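AbyA5 (Verrucosispora maris, PDB 4YWF) catalyses acetate elimination in spirotetronate biosynthesis, acting as an esterase-like lyase with an alpha/beta hydrolase fold. Local coordinates at residues L77-Y83 and R102-F107; G126-R130 and E182-R186; V129-A133 and K155-A159; R142-T148 and G169-T175; S191-F195 and L222-A226. The protein carries 4 engineered substitutions. One frame throughout, in Å; residues are numbered along the deposited sequence.

Overall arrangement
Contacts 2, 3 and 4 all meet at the central sheet of the alpha/beta hydrolase fold. Contacts 2 and 3 share Val-129 and Arg-130, and a salt bridge between Lys-155 and Glu-182 ties their two loops together. Strand 127-134 joins contact 3 to contact 4, with Trp-132 O 2.8 Å from Val-174 N. Contact 1 lies on the helices outside the sheet and reaches contact 3 through Phe-107. Contact 5, the start of helix 194-201 packed on helix 218-226, is on the far side of the chain's centre, its centre about 28 Å from that of contact 1; it touches contact 4 where Leu-146 meets Phe-195. Its helix 218-226 follows strand 207-215, where this fold usually carries its nucleophile.

Contact 1 (L77-Y83 and R102-F107); sequences LAATTFY and RCVAVF
Thr-80 and Cys-103 mark the closest backbone approach, CA to CA 4.9 Å, of two helical segments running almost antiparallel, their N-to-C directions 165° apart and their axes 8.3 Å from each other. They belong to helices 76-87 and 94-111, consecutive in the chain and folded as a helical hairpin beside the central sheet. Tyr-83 makes the largest share of the contact. Arg-102 lays its CB over the centre of one ring face, a CH-pi contact with CB 3.8 Å from the ring centroid, then bends at chi3 (65°), bringing its guanidinium round to the phenol end. From there Arg-102 NH2 gives Tyr-83 OH a weak hydrogen bond of 3.1 Å, well off straight at 132°. Each polar group has a stronger partner: Glu-71 for the tyrosine hydroxyl, and Glu-98, in a salt bridge, for the arginine. Val-106 splits its branches between two neighbours. CG1 comes in at the tyrosine edge, in the ring plane, 3.7 Å from Tyr-83 CE2, while CG2 lies 3.4 Å from Thr-80 OG1. That hydroxyl is turned back beside its own backbone N and bonds to Leu-76 O. Near the closest backbone approach, Cys-103 and Tyr-83 touch CB to CB at 3.6 Å.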
# COMPACT_ATOMS: atom_id res chain seq x y z
N LEU A 77 -17.51 8.44 -3.74
CA LEU A 77 -16.57 7.66 -2.92
C LEU A 77 -17.00 6.22 -2.85
O LEU A 77 -16.16 5.31 -2.85
CB LEU A 77 -16.40 8.27 -1.46
CG LEU A 77 -15.62 9.59 -1.34
CD1 LEU A 77 -15.20 9.90 0.10
CD2 LEU A 77 -14.37 9.59 -2.22
N ALA A 78 -18.30 5.97 -2.72
CA ALA A 78 -18.75 4.58 -2.80
C ALA A 78 -18.48 4.04 -4.19
O ALA A 78 -18.17 2.86 -4.31
CB ALA A 78 -20.23 4.44 -2.44
N ALA A 79 -18.61 4.85 -5.25
CA ALA A 79 -18.38 4.32 -6.60
C ALA A 79 -16.93 3.96 -6.81
O ALA A 79 -16.63 2.91 -7.36
CB ALA A 79 -18.84 5.27 -7.65
N THR A 80 -16.05 4.85 -6.34
CA THR A 80 -14.61 4.62 -6.23
C THR A 80 -14.27 3.24 -5.60
O THR A 80 -13.55 2.41 -6.17
CB THR A 80 -13.97 5.73 -5.37
OG1 THR A 80 -14.08 7.02 -6.04
CG2 THR A 80 -12.45 5.41 -5.06
N THR A 81 -14.84 2.97 -4.43
CA THR A 81 -14.61 1.67 -3.80
C THR A 81 -15.10 0.53 -4.69
O THR A 81 -14.41 -0.48 -4.83
CB THR A 81 -15.38 1.60 -2.45
OG1 THR A 81 -15.00 2.71 -1.64
CG2 THR A 81 -15.08 0.28 -1.73
N PHE A 82 -16.31 0.65 -5.25
CA PHE A 82 -16.86 -0.43 -6.02
C PHE A 82 -16.14 -0.68 -7.33
O PHE A 82 -15.90 -1.81 -7.59
CB PHE A 82 -18.37 -0.36 -6.24
CG PHE A 82 -19.18 -0.51 -5.01
CD1 PHE A 82 -18.66 -1.08 -3.84
CD2 PHE A 82 -20.48 -0.06 -4.98
CE1 PHE A 82 -19.43 -1.19 -2.70
CE2 PHE A 82 -21.26 -0.21 -3.86
CZ PHE A 82 -20.73 -0.73 -2.70
N TYR A 83 -15.74 0.36 -8.09
CA TYR A 83 -14.89 0.17 -9.25
C TYR A 83 -13.55 -0.42 -8.83
O TYR A 83 -13.00 -1.25 -9.53
CB TYR A 83 -14.71 1.48 -10.03
CG TYR A 83 -15.96 2.07 -10.65
CD1 TYR A 83 -16.94 1.26 -11.24
CD2 TYR A 83 -16.15 3.45 -10.70
CE1 TYR A 83 -18.08 1.81 -11.85
CE2 TYR A 83 -17.29 4.01 -11.30
CZ TYR A 83 -18.26 3.15 -11.85
OH TYR A 83 -19.34 3.68 -12.44
N ARG A 102 -12.41 3.67 -14.56
CA ARG A 102 -13.60 4.35 -14.01
C ARG A 102 -13.38 4.75 -12.55
O ARG A 102 -13.78 5.83 -12.10
CB ARG A 102 -14.86 3.49 -14.21
CG ARG A 102 -15.08 3.22 -15.68
CD ARG A 102 -16.14 2.16 -15.93
NE ARG A 102 -17.42 2.64 -15.49
CZ ARG A 102 -18.60 2.07 -15.77
NH1 ARG A 102 -18.67 0.98 -16.52
NH2 ARG A 102 -19.71 2.57 -15.29
N CYS A 103 -12.65 3.90 -11.84
CA CYS A 103 -12.23 4.25 -10.49
C CYS A 103 -11.43 5.53 -10.39
O CYS A 103 -11.81 6.47 -9.63
CB CYS A 103 -11.44 3.06 -9.90
SG CYS A 103 -10.98 3.28 -8.20
N VAL A 104 -10.39 5.63 -11.21
CA VAL A 104 -9.53 6.81 -11.24
C VAL A 104 -10.36 8.04 -11.61
O VAL A 104 -10.28 9.08 -10.96
CB VAL A 104 -8.36 6.65 -12.23
CG1 VAL A 104 -7.62 7.99 -12.40
CG2 VAL A 104 -7.43 5.55 -11.81
N ALA A 105 -11.15 7.92 -12.66
CA ALA A 105 -12.00 9.03 -13.13
C ALA A 105 -13.01 9.56 -12.09
O ALA A 105 -13.15 10.79 -11.95
CB ALA A 105 -12.73 8.65 -14.42
N VAL A 106 -13.75 8.67 -11.40
CA VAL A 106 -14.71 9.10 -10.42
C VAL A 106 -14.01 9.71 -9.22
O VAL A 106 -14.46 10.68 -8.64
CB VAL A 106 -15.76 8.03 -9.94
CG1 VAL A 106 -16.60 7.62 -11.11
CG2 VAL A 106 -15.14 6.83 -9.29
N PHE A 107 -12.88 9.12 -8.82
CA PHE A 107 -12.13 9.73 -7.78
C PHE A 107 -11.61 11.15 -8.18
O PHE A 107 -11.68 12.13 -7.34
CB PHE A 107 -10.98 8.86 -7.28
CG PHE A 107 -10.28 9.49 -6.15
CD1 PHE A 107 -10.80 9.41 -4.88
CD2 PHE A 107 -9.22 10.35 -6.39
CE1 PHE A 107 -10.24 10.10 -3.82
CE2 PHE A 107 -8.63 11.05 -5.35
CZ PHE A 107 -9.17 10.92 -4.06

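Contact 2 (G126-R130 and E182-R186); sequences GGVVR and ENELR
Val-128 and Glu-184 grip each other twice where the start of strand 127-134, in the alpha/beta hydrolase sheet, meets the loop that follows strand 171-174. The loop runs roughly antiparallel to the strand without becoming one. Glu-184 N bonds to Val-128 O at 2.9 Å, and the extended Glu-184 side chain runs alongside Val-128, its OE1 accepting from Val-128 N at 3.2 Å, with the N-H arriving from above the carboxylate plane. The tight part centres on Val-129, which lies beside Asn-183 and presses its CG2 against Leu-185 CD1 at 3.5 Å. At the outer end of this apolar patch Leu-185 CD2 lies 3.7 Å from Gly-126 C. Gly-127 CA is 4.0 Å from Glu-184 CB, and its positive phi of 142° suits glycine. An Asx turn sets the loop's shape: Asn-183 OD1 accepts from Leu-185 N, in the carbonyl plane, while its amide nitrogen bonds to Glu-176 O. Glu-184 faces solvent although two bonds hold it. The loose part is Arg-130 with Glu-182, their guanidinium and carboxylate planes 74° apart. The firmer ionic partners of this pair are Glu-121 for the arginine and Lys-155 for the glutamate. What joins them directly is a weak, bent salt bridge, Arg-130 NH1 to Glu-182 OE2 at 3.3 Å, beside the closer approach of Arg-130 CD to the same oxygen, 3.2 Å.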
# COMPACT_ATOMS: atom_id res chain seq x y z
N GLY A 126 11.56 3.78 -16.15
CA GLY A 126 10.86 2.50 -16.31
C GLY A 126 9.36 2.56 -16.58
O GLY A 126 8.69 1.52 -16.67
N GLY A 127 8.80 3.77 -16.61
CA GLY A 127 7.34 3.94 -16.81
C GLY A 127 6.76 5.11 -15.97
O GLY A 127 7.46 5.80 -15.23
N VAL A 128 5.46 5.35 -16.11
CA VAL A 128 4.86 6.46 -15.44
C VAL A 128 4.36 6.05 -14.04
O VAL A 128 3.87 4.98 -13.90
CB VAL A 128 3.71 7.04 -16.27
CG1 VAL A 128 2.80 7.96 -15.42
CG2 VAL A 128 4.30 7.79 -17.47
N VAL A 129 4.52 6.91 -13.03
CA VAL A 129 3.94 6.66 -11.67
C VAL A 129 3.04 7.84 -11.34
O VAL A 129 3.53 8.96 -11.38
CB VAL A 129 5.07 6.60 -10.60
CG1 VAL A 129 4.51 6.38 -9.21
CG2 VAL A 129 6.04 5.50 -10.93
N ARG A 130 1.76 7.61 -11.03
CA ARG A 130 0.86 8.66 -10.53
C ARG A 130 0.66 8.60 -9.01
O ARG A 130 0.75 7.53 -8.40
CB ARG A 130 -0.52 8.63 -11.24
CG ARG A 130 -0.45 9.14 -12.66
CD ARG A 130 -1.62 8.72 -13.52
NE ARG A 130 -1.87 9.71 -14.57
CZ ARG A 130 -3.02 10.36 -14.78
NH1 ARG A 130 -4.09 10.11 -14.04
NH2 ARG A 130 -3.09 11.27 -15.75
N GLU A 182 -2.15 2.48 -11.56
CA GLU A 182 -1.61 3.21 -12.64
C GLU A 182 -0.08 3.21 -12.60
O GLU A 182 0.55 3.86 -13.46
CB GLU A 182 -2.09 4.67 -12.62
CG GLU A 182 -3.59 4.87 -12.57
CD GLU A 182 -3.90 6.35 -12.66
OE1 GLU A 182 -3.82 7.08 -11.61
OE2 GLU A 182 -4.20 6.80 -13.80
N ASN A 183 0.54 2.55 -11.61
CA ASN A 183 1.97 2.60 -11.50
C ASN A 183 2.51 1.61 -12.51
O ASN A 183 2.28 0.41 -12.41
CB ASN A 183 2.40 2.26 -10.06
CG ASN A 183 3.93 2.20 -9.88
OD1 ASN A 183 4.69 1.93 -10.82
ND2 ASN A 183 4.36 2.41 -8.67
N GLU A 184 3.21 2.13 -13.53
CA GLU A 184 3.62 1.35 -14.68
C GLU A 184 4.88 0.49 -14.51
O GLU A 184 5.21 -0.31 -15.39
CB GLU A 184 3.75 2.29 -15.93
CG GLU A 184 2.35 2.54 -16.52
CD GLU A 184 2.30 3.56 -17.66
OE1 GLU A 184 3.36 3.96 -18.16
OE2 GLU A 184 1.18 4.01 -18.02
N LEU A 185 5.60 0.69 -13.42
CA LEU A 185 6.89 0.06 -13.24
C LEU A 185 6.82 -1.45 -13.01
O LEU A 185 5.80 -2.00 -12.58
CB LEU A 185 7.61 0.69 -12.06
CG LEU A 185 7.88 2.20 -12.06
CD1 LEU A 185 8.09 2.65 -10.63
CD2 LEU A 185 9.07 2.59 -12.94
N ARG A 186 7.96 -2.10 -13.22
CA ARG A 186 8.09 -3.49 -12.83
C ARG A 186 8.54 -3.50 -11.34
O ARG A 186 9.30 -2.66 -10.94
CB ARG A 186 9.09 -4.20 -13.75
CG ARG A 186 9.16 -5.72 -13.54
CD ARG A 186 10.30 -6.34 -14.34
NE ARG A 186 11.56 -5.64 -14.09
CZ ARG A 186 12.69 -5.80 -14.78
NH1 ARG A 186 12.77 -6.65 -15.79
NH2 ARG A 186 13.78 -5.10 -14.42

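Contact 3 (V129-A133 and K155-A159); sequences VRAWA and KEQWA
The loop after strand 143-148 packs against strand 127-134 through Trp-132, whose indole NE1 donates to Glu-156 OE2 at 3.2 Å. The bond is nearly straight, 169°, and the oxygen sits at the ring edge, in the indole plane. Seen from the glutamate it is less regular: the N-H arrives 39° above the carboxylate plane, the two flat groups being almost perpendicular. Lys-155 NZ takes the same OE2 on its syn side at 2.9 Å, so one buried oxygen is held by both a tryptophan and a lysine. A bend at chi2 (83°) brings the Glu-156 carboxylate back to this spot. In an alpha/beta hydrolase the loop after the third strand is the one that commonly contributes to the oxyanion hole; the contact here is made by its later residues. Lys-155 runs its methylenes across the strand: CD lies 3.4 Å from Arg-130 O, CE 3.9 Å from Arg-130 CB, and CE again 3.8 Å from Trp-132 NE1. Its ammonium also forms salt bridges to Glu-176 and Glu-182, so that Glu-156, Glu-176 and Glu-182 all meet one lysine. On the other flank of the indole, Phe-107 meets the ring edge-to-face, and Ala-159 CB touches Trp-132 CD1 at 3.9 Å.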
# COMPACT_ATOMS: atom_id res chain seq x y z
N VAL A 129 4.52 6.91 -13.03
CA VAL A 129 3.94 6.66 -11.67
C VAL A 129 3.04 7.84 -11.34
O VAL A 129 3.53 8.96 -11.38
CB VAL A 129 5.07 6.60 -10.60
CG1 VAL A 129 4.51 6.38 -9.21
CG2 VAL A 129 6.04 5.50 -10.93
N ARG A 130 1.76 7.61 -11.03
CA ARG A 130 0.86 8.66 -10.53
C ARG A 130 0.66 8.60 -9.01
O ARG A 130 0.75 7.53 -8.40
CB ARG A 130 -0.52 8.63 -11.24
CG ARG A 130 -0.45 9.14 -12.66
CD ARG A 130 -1.62 8.72 -13.52
NE ARG A 130 -1.87 9.71 -14.57
CZ ARG A 130 -3.02 10.36 -14.78
NH1 ARG A 130 -4.09 10.11 -14.04
NH2 ARG A 130 -3.09 11.27 -15.75
N ALA A 131 0.34 9.76 -8.42
CA ALA A 131 0.17 9.89 -6.98
C ALA A 131 -0.85 10.96 -6.72
O ALA A 131 -1.12 11.82 -7.59
CB ALA A 131 1.54 10.20 -6.35
N TRP A 132 -1.46 10.92 -5.55
CA TRP A 132 -2.36 11.98 -5.10
C TRP A 132 -1.72 12.60 -3.88
O TRP A 132 -1.14 11.89 -3.08
CB TRP A 132 -3.72 11.42 -4.71
CG TRP A 132 -4.49 10.90 -5.83
CD1 TRP A 132 -4.76 9.58 -6.12
CD2 TRP A 132 -5.12 11.68 -6.86
NE1 TRP A 132 -5.52 9.50 -7.28
CE2 TRP A 132 -5.75 10.77 -7.75
CE3 TRP A 132 -5.24 13.05 -7.10
CZ2 TRP A 132 -6.44 11.20 -8.87
CZ3 TRP A 132 -5.99 13.47 -8.21
CH2 TRP A 132 -6.58 12.55 -9.06
N ALA A 133 -1.83 13.92 -3.74
CA ALA A 133 -1.18 14.61 -2.63
C ALA A 133 -2.03 15.73 -2.06
O ALA A 133 -2.91 16.25 -2.74
CB ALA A 133 0.14 15.17 -3.08
N LYS A 155 -4.16 3.35 -4.98
CA LYS A 155 -3.90 4.55 -4.17
C LYS A 155 -5.21 5.29 -3.86
O LYS A 155 -5.34 6.04 -2.86
CB LYS A 155 -2.92 5.47 -4.95
CG LYS A 155 -3.38 5.88 -6.36
CD LYS A 155 -2.31 6.64 -7.17
CE LYS A 155 -2.87 7.12 -8.52
NZ LYS A 155 -3.53 6.06 -9.34
N GLU A 156 -6.23 5.02 -4.67
CA GLU A 156 -7.53 5.56 -4.45
C GLU A 156 -8.19 4.95 -3.22
O GLU A 156 -9.14 5.52 -2.70
CB GLU A 156 -8.42 5.35 -5.71
CG GLU A 156 -8.03 6.31 -6.87
CD GLU A 156 -6.86 5.80 -7.69
OE1 GLU A 156 -6.50 4.58 -7.60
OE2 GLU A 156 -6.27 6.62 -8.41
N GLN A 157 -7.63 3.87 -2.67
CA GLN A 157 -8.16 3.30 -1.44
C GLN A 157 -7.90 4.27 -0.27
O GLN A 157 -8.71 4.39 0.65
CB GLN A 157 -7.44 1.97 -1.14
CG GLN A 157 -8.30 0.91 -0.46
CD GLN A 157 -7.47 -0.17 0.23
OE1 GLN A 157 -6.55 -0.74 -0.36
NE2 GLN A 157 -7.80 -0.45 1.48
N TRP A 158 -6.73 4.91 -0.32
CA TRP A 158 -6.27 5.82 0.73
C TRP A 158 -6.43 7.30 0.46
O TRP A 158 -6.45 8.06 1.39
CB TRP A 158 -4.76 5.60 0.98
CG TRP A 158 -4.35 4.19 0.98
CD1 TRP A 158 -3.55 3.58 0.06
CD2 TRP A 158 -4.74 3.19 1.91
NE1 TRP A 158 -3.40 2.25 0.39
CE2 TRP A 158 -4.14 1.99 1.51
CE3 TRP A 158 -5.56 3.19 3.04
CZ2 TRP A 158 -4.30 0.80 2.22
CZ3 TRP A 158 -5.69 2.01 3.76
CH2 TRP A 158 -5.07 0.83 3.33
N ALA A 159 -6.52 7.71 -0.82
CA ALA A 159 -6.54 9.11 -1.16
C ALA A 159 -7.65 9.94 -0.54
O ALA A 159 -7.46 11.11 -0.30
CB ALA A 159 -6.56 9.29 -2.69

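Contact 4 (R142-T148 and G169-T175); sequences RPVLLMT and GFAAVVT
Leu-145 bonds to both Ala-171 and Val-173 across two parallel strands whose directions differ by 18°. Leu-145 N donates to Ala-171 O at 2.8 Å and Leu-145 O receives Val-173 N; Met-147 repeats the pattern, its N bonding to Val-173 O and its O receiving Thr-175 N at 3.0 Å. Pro-143 O adds a fifth bond by accepting from Ala-171 N. CA-H...O contacts, such as Val-144 CA to Ala-171 O at 3.2 Å, alternate with them.

Apolar contacts come next. The Phe-170 ring lies with one face under Leu-145 CB, a CH-pi contact 4.2 Å from the centroid. Leu-146 CD2 rests on Val-173 CB at 3.9 Å, both side chains pointing the same way. Thr-148 and Thr-175 also lie side by side, their CG2 methyls unusually tight at 3.5 Å.

Polar groups meet at the other end. The carbonyl oxygen of Pro-143 stands at the edge of the Phe-170 ring, in its plane. A single charged side chain, Arg-142, bends over this end, putting Gly-169 O over one guanidinium face; its NH2 bonds weakly to Phe-170 O, 3.1 Å.

The pair is a beta-alpha-beta unit with helix 162-167, which covers Leu-145, Ala-172 and Val-174. Helix 194-201 covers Val-144 and Leu-146, strand 207-215 lies beside 143-148, and strand 127-134 beside 171-174.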
# COMPACT_ATOMS: atom_id res chain seq x y z
N ARG A 142 6.38 21.65 5.30
CA ARG A 142 5.80 20.55 6.13
C ARG A 142 6.45 19.17 5.93
O ARG A 142 6.75 18.77 4.84
CB ARG A 142 4.31 20.36 5.81
CG ARG A 142 3.47 21.53 6.12
CD ARG A 142 2.46 21.83 5.01
NE ARG A 142 1.28 21.00 5.10
CZ ARG A 142 0.32 21.15 5.99
NH1 ARG A 142 0.40 22.13 6.89
NH2 ARG A 142 -0.74 20.33 5.98
N PRO A 143 6.61 18.40 7.02
CA PRO A 143 7.07 17.02 6.89
C PRO A 143 6.25 16.19 5.94
O PRO A 143 5.06 16.40 5.84
CB PRO A 143 6.92 16.44 8.29
CG PRO A 143 5.96 17.35 8.99
CD PRO A 143 6.18 18.72 8.40
N VAL A 144 6.89 15.24 5.28
CA VAL A 144 6.23 14.39 4.29
C VAL A 144 5.64 13.10 4.93
O VAL A 144 6.32 12.42 5.70
CB VAL A 144 7.20 13.99 3.14
CG1 VAL A 144 6.50 13.12 2.15
CG2 VAL A 144 7.66 15.19 2.35
N LEU A 145 4.39 12.79 4.64
CA LEU A 145 3.88 11.45 4.91
C LEU A 145 3.69 10.70 3.60
O LEU A 145 2.83 11.05 2.77
CB LEU A 145 2.63 11.44 5.76
CG LEU A 145 2.03 10.08 6.09
CD1 LEU A 145 2.87 9.16 6.94
CD2 LEU A 145 0.78 10.40 6.87
N LEU A 146 4.57 9.72 3.38
CA LEU A 146 4.43 8.91 2.21
C LEU A 146 3.55 7.67 2.50
O LEU A 146 3.83 6.91 3.41
CB LEU A 146 5.80 8.49 1.68
CG LEU A 146 6.76 9.52 1.11
CD1 LEU A 146 7.96 8.83 0.58
CD2 LEU A 146 6.19 10.38 -0.01
N MSE A 147 2.51 7.43 1.70
CA MSE A 147 1.61 6.30 1.96
C MSE A 147 1.50 5.41 0.81
O MSE A 147 1.15 5.87 -0.30
CB MSE A 147 0.25 6.82 2.32
CG MSE A 147 -0.62 5.66 2.81
SE MSE A 147 -2.04 6.32 4.02
CE MSE A 147 -2.85 4.61 4.62
N THR A 148 1.69 4.11 1.08
CA THR A 148 1.50 3.05 0.10
C THR A 148 0.92 1.78 0.73
O THR A 148 1.13 1.48 1.88
CB THR A 148 2.85 2.63 -0.55
OG1 THR A 148 3.78 2.20 0.45
CG2 THR A 148 3.45 3.77 -1.33
N GLY A 169 -0.80 18.35 9.75
CA GLY A 169 0.46 19.06 9.45
C GLY A 169 1.43 18.46 8.41
O GLY A 169 2.52 18.97 8.16
N PHE A 170 1.01 17.43 7.73
CA PHE A 170 1.89 16.76 6.76
C PHE A 170 1.64 17.28 5.35
O PHE A 170 0.50 17.62 4.99
CB PHE A 170 1.58 15.29 6.71
CG PHE A 170 1.92 14.55 7.97
CD1 PHE A 170 3.22 14.28 8.29
CD2 PHE A 170 0.92 14.12 8.81
CE1 PHE A 170 3.55 13.59 9.45
CE2 PHE A 170 1.22 13.39 9.96
CZ PHE A 170 2.55 13.14 10.29
N ALA A 171 2.69 17.20 4.55
CA ALA A 171 2.57 17.01 3.14
C ALA A 171 2.41 15.49 2.86
O ALA A 171 3.34 14.72 2.97
CB ALA A 171 3.79 17.57 2.46
N ALA A 172 1.19 15.09 2.50
CA ALA A 172 0.77 13.70 2.40
C ALA A 172 0.72 13.31 0.92
O ALA A 172 0.18 14.04 0.10
CB ALA A 172 -0.58 13.46 3.09
N VAL A 173 1.37 12.20 0.59
CA VAL A 173 1.44 11.73 -0.78
C VAL A 173 1.12 10.24 -0.82
O VAL A 173 1.84 9.41 -0.21
CB VAL A 173 2.83 11.87 -1.34
CG1 VAL A 173 2.86 11.31 -2.75
CG2 VAL A 173 3.27 13.33 -1.32
N VAL A 174 0.07 9.89 -1.54
CA VAL A 174 -0.43 8.52 -1.52
C VAL A 174 -0.18 7.99 -2.95
O VAL A 174 -0.56 8.60 -3.98
CB VAL A 174 -1.94 8.46 -1.21
CG1 VAL A 174 -2.48 7.06 -1.48
CG2 VAL A 174 -2.21 8.86 0.26
N THR A 175 0.52 6.90 -3.01
CA THR A 175 0.71 6.23 -4.29
C THR A 175 0.46 4.72 -4.13
O THR A 175 -0.22 4.29 -3.15
CB THR A 175 2.10 6.61 -4.85
OG1 THR A 175 2.27 6.11 -6.19
CG2 THR A 175 3.16 6.10 -3.90

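Contact 5 (S191-F195 and L222-A226); sequences SAALF and LALRA
Phe-195 drives its ring edge-on into the backbone of the neighbouring helix. The edge carbon CE2 lies 3.4 Å from Leu-222 C, close to the ring plane, and 3.3 Å from Ala-223 N, so that the peptide joining the two residues sits just beyond the end of the ring. A chi1 of -51°, with CG anti to the carbonyl carbon, points the ring across to the facing helix, and chi2 of -85° sets the turn that presents its edge. The side chains of that helix line this side of the ring: Leu-222 CB is 3.7 Å from Phe-195 CE2, Ala-223 CB lies 3.7 Å from CZ, and Ala-226 CB comes up more loosely to CD2. Leu-222 directs its other end elsewhere. Its CD2 branch lies against Ala-192 N and against Ser-191 CB, the latter at 4.0 Å, while the serine hydroxyl turns away to bond with Asp-188 N.

Ala-192 is the second point of close approach, small enough to lie almost against the helix: its CB is 3.5 Å from Leu-222 O and 3.6 Å from Arg-225 CG. Only the inner part of the arginine is used here, since the chain bends away at chi2 and chi3 towards a salt bridge with Asp-288. Ala-192 O meets Ala-226 CB at 3.5 Å. No hydrogen bond crosses between the two segments.

The contact packs the start of helix 194-201 on helix 218-226, the helix that follows strand 207-215 and, judging by the alpha/beta hydrolase fold, probably the one that follows the nucleophile elbow.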
# COMPACT_ATOMS: atom_id res chain seq x y z
N SER A 191 13.12 -1.54 -6.88
CA SER A 191 11.84 -0.88 -6.56
C SER A 191 11.88 -0.03 -5.30
O SER A 191 11.11 0.89 -5.21
CB SER A 191 10.74 -1.93 -6.41
OG SER A 191 10.35 -2.45 -7.67
N ALA A 192 12.78 -0.33 -4.34
CA ALA A 192 12.94 0.47 -3.12
C ALA A 192 13.32 1.96 -3.35
O ALA A 192 13.19 2.78 -2.45
CB ALA A 192 13.96 -0.16 -2.22
N ALA A 193 13.79 2.30 -4.56
CA ALA A 193 14.09 3.67 -4.91
C ALA A 193 12.84 4.59 -5.00
O ALA A 193 12.95 5.82 -5.03
CB ALA A 193 14.86 3.71 -6.25
N LEU A 194 11.66 3.99 -5.00
CA LEU A 194 10.44 4.70 -5.30
C LEU A 194 10.19 5.83 -4.31
O LEU A 194 9.75 6.90 -4.69
CB LEU A 194 9.26 3.73 -5.35
CG LEU A 194 7.86 4.37 -5.37
CD1 LEU A 194 7.68 5.10 -6.70
CD2 LEU A 194 6.83 3.29 -5.13
N PHE A 195 10.50 5.60 -3.04
CA PHE A 195 10.20 6.58 -2.05
C PHE A 195 11.02 7.82 -2.37
O PHE A 195 10.49 8.92 -2.33
CB PHE A 195 10.46 6.12 -0.60
CG PHE A 195 9.82 4.80 -0.25
CD1 PHE A 195 8.52 4.73 0.17
CD2 PHE A 195 10.56 3.61 -0.33
CE1 PHE A 195 7.93 3.50 0.45
CE2 PHE A 195 9.98 2.39 -0.03
CZ PHE A 195 8.69 2.34 0.38
N LEU A 222 9.83 -2.72 1.14
CA LEU A 222 10.57 -1.80 0.31
C LEU A 222 11.12 -0.66 1.11
O LEU A 222 12.30 -0.19 0.87
CB LEU A 222 9.71 -1.25 -0.79
CG LEU A 222 9.25 -2.24 -1.89
CD1 LEU A 222 8.39 -1.44 -2.89
CD2 LEU A 222 10.47 -2.92 -2.56
N ALA A 223 10.30 -0.17 2.05
CA ALA A 223 10.75 0.89 2.92
C ALA A 223 11.95 0.42 3.74
O ALA A 223 12.95 1.17 3.91
CB ALA A 223 9.62 1.35 3.83
N LEU A 224 11.84 -0.76 4.33
CA LEU A 224 12.93 -1.24 5.18
C LEU A 224 14.23 -1.50 4.40
O LEU A 224 15.35 -1.31 4.96
CB LEU A 224 12.55 -2.53 5.90
CG LEU A 224 11.52 -2.47 7.02
CD1 LEU A 224 10.92 -3.86 7.21
CD2 LEU A 224 12.14 -1.90 8.30
N ARG A 225 14.09 -1.89 3.15
CA ARG A 225 15.21 -2.09 2.24
C ARG A 225 15.80 -0.74 1.86
O ARG A 225 17.02 -0.60 1.79
CB ARG A 225 14.72 -2.87 0.98
CG ARG A 225 15.60 -2.72 -0.26
CD ARG A 225 16.82 -3.62 -0.12
NE ARG A 225 16.43 -5.04 -0.02
CZ ARG A 225 17.12 -5.99 0.64
NH1 ARG A 225 18.24 -5.70 1.32
NH2 ARG A 225 16.66 -7.24 0.65
N ALA A 226 14.95 0.29 1.71
CA ALA A 226 15.45 1.63 1.32
C ALA A 226 16.16 2.33 2.45
O ALA A 226 17.14 3.04 2.21
CB ALA A 226 14.33 2.55 0.84